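Local coordinates for protein alkaline phosphatase (PDB 2W5V) that probably hydrolyses phosphate monoesters as a zinc- and magnesium-dependent alkaline phosphatase from a cold-adapted Antarctic bacterium, at residues G126-S131 / F165-G170; S132-T137 / L171-K176; T193-A198 / F213-E218. The protein carries 1 engineered substitution. All blocks are in the same frame, centred on the assembly; numbering follows the deposited sequence.

Interaction 1. Residues G126-S131 / F165-G170; sequences GVVATS and FFAGGG
Val127 lies between Phe165 and Ala167 of the neighbouring strand and bonds to both through its backbone. Strands 126-129 and 165-169 run parallel, their axes only 5° apart and 4.6 Å from each other at closest approach. Three backbone hydrogen bonds join them in the parallel pattern: Val127 N to Phe165 O (3.1 Å), Ala167 N to Val127 O, and Ala129 N to Ala167 O. A fourth, Gly169 N to Ser131 O (3.0 Å), links the two segments past the corner that 126-131 turns at Thr130 and Ser131. CA-H...O contacts accompany these bonds, as from Phe166 CA to Val127 O (3.1 Å).

Apolar contact between side chains is concentrated on the face that carries Val128, Phe165 and Ala167. Val128 holds CG2 beside its own backbone N (CG1 is the anti branch, chi1 171°), and this methyl reaches the edge of the Phe165 ring, near the ring plane, with CG2 to CE2 at 4.0 Å. The same methyl lies 4.3 Å from Ala167 CB. Helix 230-242 packs over this face, touching Val128 and Phe165. On the other face, Phe166 bends its ring away from strand 126-129 (chi1 69°) to meet Phe192, while its CB stays 3.4 Å from Val127 O.

All ten touching residues are buried. This is the parallel core of the central sheet of the alkaline phosphatase fold, and at its C-terminal edge Ser131 reaches the surroundings of the magnesium site.

Interaction 2. Residues S132-T137 / L171-K176; sequences SITDAT and LNYFTK. Engineered in segment 132-137: Asp135 (natural residue His). With MG (magnesium ion), chain I.
Tyr173 and Phe174, consecutive residues of the short helix 172-175, meet the type I turn Ser132-Asp135 with their two rings. Ahead of them, Leu171 O accepts from Phe174 N, Thr175 N and the Thr175 hydroxyl, the last coming from above the carbonyl plane.

Tyr173 comes next. Thr134 OG1 sits over one face of its ring, offset toward the rim, 3.5 Å from CD1, and Ser132 OG approaches the same carbon obliquely at 3.6 Å. These two hydroxyls are themselves bonded, Ser132 OG donating to Thr134 OG1 over 2.7 Å. A chi1 of 61° places OG1 of Thr134 between its backbone N and carbonyl carbon, from where it also bonds Glu151. OH of the tyrosine is hydrogen-bonded to Glu218, which fixes the far end of the ring.

Phe174 turns its ring toward the turn as well. Ile133 CG2 meets the ring edge, near its plane, 3.8 Å from CE2, and Thr134 CG2 comes in obliquely at 4.1 Å from that same atom. Helices 151-158 and 183-188 close around the phenylalanine.

Beyond the turn the first segment enters helix 136-139 and the metal centre. Thr137 OG1 binds the magnesium ion at 2.2 Å, with Asp43 and Glu254 and three waters completing its shell. The engineered Asp135, a histidine in the natural protein, has OD2 accepting from water 1 at 2.6 Å and lying 2.9 Å from water 2, so it reaches the ion only through the water shell. The contact thus packs helix 172-175 on the type I turn between strand 124-129 and helix 136-139, and the segment carrying this turn goes on to Thr137 of the magnesium site, M3.

Interaction 3. Residues T193-A198 / F213-E218; sequences TINTTA and FLLADE. Unlike the reference sequence in segment 193-198: Ala198 (reference Gly).
Asn195 meets the Phe213 ring obliquely, CB 3.7 Å from Phe213 CD1, with the amide and ring planes 32° apart. The edge of that ring points at a backbone carbonyl, Ala198 O standing 3.4 Å from CE1 and near the ring plane.

The amide has a second task. With CG anti to the backbone N (chi1 -177°), OD1 turns back on its own chain and accepts from Thr197 N at 2.6 Å, with the donor nearly in line with the side-chain C=O, and from Ala198 N at 3.1 Å. Two bonds thus grip one oxygen: the first makes an Asx turn, and with the second the arrangement is an Asx motif. Leu215 fits against the bend: its CD2 is 3.6 Å from Ala198 N.

Between the backbones, Leu214 N donates to Asn195 O over 3.0 Å, while the CA of Phe213 makes a CA-H...O contact with that oxygen. One residue further on, a water bridges the two backbones, donating to Thr196 O and Leu214 O (2.6 Å to the latter). Ile194 faces helix 183-188, and Leu214 packs on Phe166 and Phe174.

Strand 192-195, helix 202-205 and strand 210-214 form a beta-alpha-beta unit; the contact joins the C-terminal ends of its two parallel strands, the first of them outermost in the chain's main sheet, where an Asx turn follows the last bridged residue, Asn195.

Along the chain, the segments of interactions 1 and 2 alternate, and interaction 3 follows both. Interactions 1 and 3 share the central sheet: 192-195, 210-214, 165-169 and 124-129 run side by side in from its margin, Phe166 O probably accepting from Phe213 N. Interaction 2 lies in the connections leaving the C-terminal ends of the inner pair, its centre about 9 Å from that of interaction 1 and 11 Å from that of interaction 3. Probable hydrogen bonds link it to both, Ile133 N to Gly169 O and Asn172 ND2 to Glu218 OE1. Together the three join the outer parallel strands to the connections at their C-terminal ends, one of which carries Thr137 of the magnesium site.

Interaction 1. Residues G126-S131 / F165-G170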
loop_
_atom_site.group_PDB
_atom_site.type_symbol
_atom_site.label_atom_id
_atom_site.label_comp_id
_atom_site.label_asym_id
_atom_site.label_seq_id
_atom_site.Cartn_x
_atom_site.Cartn_y
_atom_site.Cartn_z
ATOM N N GLY B 126 14.506 24.440 1.234
ATOM C CA GLY B 126 15.684 23.597 1.262
ATOM C C GLY B 126 15.495 22.253 0.581
ATOM O O GLY B 126 14.383 21.724 0.504
ATOM N N VAL B 127 16.600 21.691 0.101
ATOM C CA VAL B 127 16.585 20.406 -0.577
ATOM C C VAL B 127 17.768 19.548 -0.127
ATOM O O VAL B 127 18.924 19.983 -0.187
ATOM C CB VAL B 127 16.625 20.601 -2.094
ATOM C CG1 VAL B 127 16.858 19.286 -2.792
ATOM C CG2 VAL B 127 15.326 21.240 -2.569
ATOM N N VAL B 128 17.474 18.338 0.335
ATOM C CA VAL B 128 18.500 17.404 0.792
ATOM C C VAL B 128 18.372 16.099 0.014
ATOM O O VAL B 128 17.251 15.673 -0.294
ATOM C CB VAL B 128 18.360 17.129 2.310
ATOM C CG1 VAL B 128 19.286 16.006 2.745
ATOM C CG2 VAL B 128 18.638 18.399 3.102
ATOM N N ALA B 129 19.504 15.469 -0.315
ATOM C CA ALA B 129 19.492 14.228 -1.091
ATOM C C ALA B 129 20.744 13.387 -0.843
ATOM O O ALA B 129 21.793 13.935 -0.529
ATOM C CB ALA B 129 19.376 14.543 -2.568
ATOM N N THR B 130 20.641 12.066 -1.008
ATOM C CA THR B 130 21.812 11.195 -0.872
ATOM C C THR B 130 22.444 10.887 -2.226
ATOM O O THR B 130 23.514 10.284 -2.303
ATOM C CB THR B 130 21.509 9.880 -0.121
ATOM O OG1 THR B 130 20.491 9.152 -0.817
ATOM C CG2 THR B 130 21.043 10.169 1.294
ATOM N N SER B 131 21.775 11.300 -3.294
ATOM C CA SER B 131 22.370 11.261 -4.623
ATOM C C SER B 131 23.126 12.565 -4.848
ATOM O O SER B 131 23.290 13.373 -3.931
ATOM C CB SER B 131 21.276 11.136 -5.689
ATOM O OG SER B 131 20.339 12.204 -5.574
ATOM N N PHE B 165 18.854 26.640 1.139
ATOM C CA PHE B 165 19.666 25.585 1.741
ATOM C C PHE B 165 19.693 24.348 0.845
ATOM O O PHE B 165 18.676 23.980 0.265
ATOM C CB PHE B 165 19.073 25.212 3.105
ATOM C CG PHE B 165 19.853 24.160 3.859
ATOM C CD1 PHE B 165 20.749 24.522 4.855
ATOM C CD2 PHE B 165 19.670 22.812 3.589
ATOM C CE1 PHE B 165 21.457 23.553 5.564
ATOM C CE2 PHE B 165 20.377 21.836 4.291
ATOM C CZ PHE B 165 21.268 22.207 5.278
ATOM N N PHE B 166 20.842 23.691 0.743
ATOM C CA PHE B 166 20.859 22.360 0.136
ATOM C C PHE B 166 22.012 21.530 0.668
ATOM O O PHE B 166 22.997 22.070 1.175
ATOM C CB PHE B 166 20.878 22.429 -1.403
ATOM C CG PHE B 166 22.174 22.949 -1.983
ATOM C CD1 PHE B 166 23.249 22.096 -2.194
ATOM C CD2 PHE B 166 22.306 24.285 -2.326
ATOM C CE1 PHE B 166 24.442 22.572 -2.731
ATOM C CE2 PHE B 166 23.492 24.766 -2.863
ATOM C CZ PHE B 166 24.561 23.905 -3.067
ATOM N N ALA B 167 21.874 20.214 0.564
ATOM C CA ALA B 167 22.926 19.295 0.976
ATOM C C ALA B 167 22.824 18.016 0.166
ATOM O O ALA B 167 21.755 17.406 0.082
ATOM C CB ALA B 167 22.812 18.991 2.461
ATOM N N GLY B 168 23.936 17.619 -0.442
ATOM C CA GLY B 168 23.969 16.394 -1.217
ATOM C C GLY B 168 25.340 16.137 -1.798
ATOM O O GLY B 168 26.318 16.758 -1.381
ATOM N N GLY B 169 25.418 15.208 -2.746
ATOM C CA GLY B 169 26.643 15.008 -3.504
ATOM C C GLY B 169 26.631 15.865 -4.760
ATOM O O GLY B 169 25.836 16.804 -4.870
ATOM N N GLY B 170 27.516 15.549 -5.701
ATOM C CA GLY B 170 27.519 16.194 -7.003
ATOM C C GLY B 170 28.514 17.322 -7.200
ATOM O O GLY B 170 28.339 18.156 -8.088
#

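Interaction 2. Residues S132-T137 / L171-K176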
loop_
_atom_site.group_PDB
_atom_site.type_symbol
_atom_site.label_atom_id
_atom_site.label_comp_id
_atom_site.label_asym_id
_atom_site.label_seq_id
_atom_site.Cartn_x
_atom_site.Cartn_y
_atom_site.Cartn_z
ATOM N N SER B 132 23.584 12.777 -6.073
ATOM C CA SER B 132 24.048 14.101 -6.451
ATOM C C SER B 132 22.888 15.072 -6.270
ATOM O O SER B 132 21.720 14.706 -6.451
ATOM C CB SER B 132 24.521 14.107 -7.905
ATOM O OG SER B 132 24.638 15.432 -8.396
ATOM N N ILE B 133 23.189 16.320 -5.938
ATOM C CA ILE B 133 22.122 17.304 -5.815
ATOM C C ILE B 133 21.499 17.614 -7.183
ATOM O O ILE B 133 20.445 18.254 -7.271
ATOM C CB ILE B 133 22.605 18.594 -5.116
ATOM C CG1 ILE B 133 21.412 19.352 -4.525
ATOM C CG2 ILE B 133 23.422 19.459 -6.061
ATOM C CD1 ILE B 133 20.804 18.661 -3.294
ATOM N N THR B 134 22.146 17.144 -8.245
ATOM C CA THR B 134 21.691 17.434 -9.606
ATOM C C THR B 134 20.879 16.271 -10.158
ATOM O O THR B 134 20.434 16.313 -11.313
ATOM C CB THR B 134 22.866 17.669 -10.565
ATOM O OG1 THR B 134 23.673 16.484 -10.631
ATOM C CG2 THR B 134 23.721 18.846 -10.097
ATOM N N ASP B 135 20.711 15.226 -9.348
ATOM C CA ASP B 135 19.922 14.064 -9.762
ATOM C C ASP B 135 18.453 14.436 -9.925
ATOM O O ASP B 135 18.007 15.475 -9.435
ATOM C CB ASP B 135 20.079 12.897 -8.777
ATOM C CG ASP B 135 19.664 11.562 -9.385
ATOM O OD1 ASP B 135 19.920 11.359 -10.592
ATOM O OD2 ASP B 135 19.079 10.721 -8.662
ATOM N N ALA B 136 17.699 13.584 -10.615
ATOM C CA ALA B 136 16.354 13.939 -11.057
ATOM C C ALA B 136 15.435 14.446 -9.939
ATOM O O ALA B 136 14.710 15.425 -10.128
ATOM C CB ALA B 136 15.702 12.756 -11.793
ATOM N N THR B 137 15.451 13.784 -8.784
ATOM C CA THR B 137 14.519 14.140 -7.714
ATOM C C THR B 137 14.753 15.548 -7.124
ATOM O O THR B 137 13.838 16.382 -7.146
ATOM C CB THR B 137 14.485 13.068 -6.595
ATOM O OG1 THR B 137 14.399 11.773 -7.189
ATOM C CG2 THR B 137 13.274 13.275 -5.694
ATOM N N LEU B 171 29.571 17.355 -6.393
ATOM C CA LEU B 171 30.585 18.396 -6.545
ATOM C C LEU B 171 31.131 18.452 -7.974
ATOM O O LEU B 171 31.485 19.518 -8.479
ATOM C CB LEU B 171 31.730 18.193 -5.547
ATOM C CG LEU B 171 32.792 19.294 -5.492
ATOM C CD1 LEU B 171 32.158 20.650 -5.194
ATOM C CD2 LEU B 171 33.844 18.957 -4.452
ATOM N N ASN B 172 31.196 17.296 -8.623
ATOM C CA ASN B 172 31.678 17.208 -9.994
ATOM C C ASN B 172 30.937 18.134 -10.958
ATOM O O ASN B 172 31.544 18.728 -11.849
ATOM C CB ASN B 172 31.594 15.765 -10.508
ATOM C CG ASN B 172 32.772 14.912 -10.064
ATOM O OD1 ASN B 172 33.751 15.420 -9.515
ATOM N ND2 ASN B 172 32.681 13.606 -10.307
ATOM N N TYR B 173 29.624 18.250 -10.788
ATOM C CA TYR B 173 28.805 19.035 -11.720
ATOM C C TYR B 173 28.983 20.544 -11.547
ATOM O O TYR B 173 28.532 21.340 -12.379
ATOM C CB TYR B 173 27.338 18.602 -11.614
ATOM C CG TYR B 173 27.209 17.120 -11.867
ATOM C CD1 TYR B 173 27.165 16.213 -10.814
ATOM C CD2 TYR B 173 27.198 16.620 -13.165
ATOM C CE1 TYR B 173 27.083 14.849 -11.050
ATOM C CE2 TYR B 173 27.111 15.262 -13.409
ATOM C CZ TYR B 173 27.057 14.382 -12.350
ATOM O OH TYR B 173 26.977 13.032 -12.595
ATOM N N PHE B 174 29.673 20.926 -10.480
ATOM C CA PHE B 174 29.969 22.330 -10.209
ATOM C C PHE B 174 31.435 22.719 -10.464
ATOM O O PHE B 174 31.727 23.867 -10.805
ATOM C CB PHE B 174 29.595 22.672 -8.763
ATOM C CG PHE B 174 28.122 22.612 -8.490
ATOM C CD1 PHE B 174 27.345 23.758 -8.544
ATOM C CD2 PHE B 174 27.509 21.408 -8.185
ATOM C CE1 PHE B 174 25.983 23.704 -8.294
ATOM C CE2 PHE B 174 26.146 21.348 -7.935
ATOM C CZ PHE B 174 25.384 22.497 -7.986
ATOM N N THR B 175 32.355 21.775 -10.297
ATOM C CA THR B 175 33.776 22.110 -10.327
ATOM C C THR B 175 34.622 21.291 -11.297
ATOM O O THR B 175 35.813 21.558 -11.455
ATOM C CB THR B 175 34.411 21.969 -8.938
ATOM O OG1 THR B 175 34.501 20.580 -8.600
ATOM C CG2 THR B 175 33.588 22.702 -7.895
ATOM N N LYS B 176 34.029 20.283 -11.921
ATOM C CA LYS B 176 34.754 19.466 -12.888
ATOM C C LYS B 176 33.853 19.164 -14.071
ATOM O O LYS B 176 33.505 18.010 -14.330
ATOM C CB LYS B 176 35.270 18.181 -12.234
ATOM C CG LYS B 176 36.227 18.444 -11.074
ATOM C CD LYS B 176 36.715 17.164 -10.421
ATOM C CE LYS B 176 37.543 17.474 -9.180
ATOM N NZ LYS B 176 38.082 16.243 -8.537
HETATM MG MG MG I . 15.810 10.108 -6.950
HETATM O O HOH W 1 17.462 11.692 -6.917
HETATM O O HOH W 2 16.332 9.895 -9.186
HETATM O O HOH W 3 17.143 8.405 -6.565
#

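Interaction 3. Residues T193-A198 / F213-E218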
loop_
_atom_site.group_PDB
_atom_site.type_symbol
_atom_site.label_atom_id
_atom_site.label_comp_id
_atom_site.label_asym_id
_atom_site.label_seq_id
_atom_site.Cartn_x
_atom_site.Cartn_y
_atom_site.Cartn_z
ATOM N N THR B 193 26.929 30.366 0.959
ATOM C CA THR B 193 28.101 29.865 1.653
ATOM C C THR B 193 28.165 28.377 1.347
ATOM O O THR B 193 27.178 27.669 1.519
ATOM C CB THR B 193 28.008 30.096 3.171
ATOM O OG1 THR B 193 28.012 31.508 3.439
ATOM C CG2 THR B 193 29.189 29.450 3.881
ATOM N N ILE B 194 29.313 27.903 0.872
ATOM C CA ILE B 194 29.433 26.508 0.454
ATOM C C ILE B 194 30.459 25.754 1.291
ATOM O O ILE B 194 31.578 26.212 1.468
ATOM C CB ILE B 194 29.846 26.396 -1.029
ATOM C CG1 ILE B 194 28.821 27.081 -1.933
ATOM C CG2 ILE B 194 30.053 24.936 -1.426
ATOM C CD1 ILE B 194 27.450 26.450 -1.898
ATOM N N ASN B 195 30.069 24.591 1.793
ATOM C CA ASN B 195 30.985 23.710 2.496
ATOM C C ASN B 195 31.101 22.406 1.717
ATOM O O ASN B 195 30.091 21.791 1.364
ATOM C CB ASN B 195 30.490 23.464 3.926
ATOM C CG ASN B 195 31.437 22.603 4.742
ATOM O OD1 ASN B 195 31.951 21.595 4.260
ATOM N ND2 ASN B 195 31.659 22.992 5.996
ATOM N N THR B 196 32.329 21.992 1.432
ATOM C CA THR B 196 32.541 20.757 0.694
ATOM C C THR B 196 33.324 19.759 1.521
ATOM O O THR B 196 33.835 18.778 0.987
ATOM C CB THR B 196 33.295 20.999 -0.621
ATOM O OG1 THR B 196 34.625 21.457 -0.333
ATOM C CG2 THR B 196 32.577 22.033 -1.460
ATOM N N THR B 197 33.415 20.012 2.824
ATOM C CA THR B 197 34.191 19.166 3.721
ATOM C C THR B 197 33.311 18.212 4.522
ATOM O O THR B 197 33.464 16.995 4.432
ATOM C CB THR B 197 35.019 20.009 4.695
ATOM O OG1 THR B 197 35.893 20.869 3.955
ATOM C CG2 THR B 197 35.841 19.114 5.595
ATOM N N ALA B 198 32.394 18.764 5.308
ATOM C CA ALA B 198 31.500 17.944 6.124
ATOM C C ALA B 198 30.282 18.747 6.563
ATOM O O ALA B 198 30.293 19.979 6.510
ATOM C CB ALA B 198 32.243 17.400 7.342
ATOM N N PHE B 213 25.835 22.401 0.976
ATOM C CA PHE B 213 26.796 21.347 1.293
ATOM C C PHE B 213 26.949 20.404 0.100
ATOM O O PHE B 213 25.984 19.740 -0.304
ATOM C CB PHE B 213 26.334 20.537 2.508
ATOM C CG PHE B 213 26.377 21.292 3.811
ATOM C CD1 PHE B 213 27.522 21.284 4.597
ATOM C CD2 PHE B 213 25.258 21.976 4.267
ATOM C CE1 PHE B 213 27.560 21.964 5.812
ATOM C CE2 PHE B 213 25.286 22.661 5.477
ATOM C CZ PHE B 213 26.439 22.654 6.253
ATOM N N LEU B 214 28.155 20.354 -0.460
ATOM C CA LEU B 214 28.474 19.442 -1.560
ATOM C C LEU B 214 29.529 18.452 -1.076
ATOM O O LEU B 214 30.724 18.708 -1.194
ATOM C CB LEU B 214 28.974 20.230 -2.786
ATOM C CG LEU B 214 27.911 21.075 -3.503
ATOM C CD1 LEU B 214 28.546 22.067 -4.478
ATOM C CD2 LEU B 214 26.890 20.179 -4.220
ATOM N N LEU B 215 29.072 17.319 -0.539
ATOM C CA LEU B 215 29.923 16.458 0.285
ATOM C C LEU B 215 30.453 15.202 -0.406
ATOM O O LEU B 215 30.979 14.299 0.248
ATOM C CB LEU B 215 29.181 16.082 1.572
ATOM C CG LEU B 215 28.707 17.278 2.398
ATOM C CD1 LEU B 215 27.983 16.816 3.649
ATOM C CD2 LEU B 215 29.899 18.189 2.746
ATOM N N ALA B 216 30.322 15.151 -1.723
ATOM C CA ALA B 216 30.826 14.031 -2.505
ATOM C C ALA B 216 30.956 14.484 -3.945
ATOM O O ALA B 216 30.268 15.409 -4.361
ATOM C CB ALA B 216 29.881 12.837 -2.408
ATOM N N ASP B 217 31.842 13.844 -4.699
ATOM C CA ASP B 217 32.044 14.206 -6.099
ATOM C C ASP B 217 30.809 13.843 -6.908
ATOM O O ASP B 217 30.355 14.624 -7.739
ATOM C CB ASP B 217 33.277 13.507 -6.674
ATOM C CG ASP B 217 34.574 13.990 -6.041
ATOM O OD1 ASP B 217 34.545 15.004 -5.310
ATOM O OD2 ASP B 217 35.621 13.351 -6.278
ATOM N N GLU B 218 30.279 12.646 -6.661
ATOM C CA GLU B 218 29.043 12.198 -7.290
ATOM C C GLU B 218 27.999 11.900 -6.210
ATOM O O GLU B 218 27.610 12.794 -5.467
ATOM C CB GLU B 218 29.308 10.984 -8.181
ATOM C CG GLU B 218 30.262 11.285 -9.343
ATOM C CD GLU B 218 29.594 12.067 -10.461
ATOM O OE1 GLU B 218 30.276 12.887 -11.122
ATOM O OE2 GLU B 218 28.382 11.866 -10.681
HETATM O O HOH W 4 32.876 17.246 -1.238
#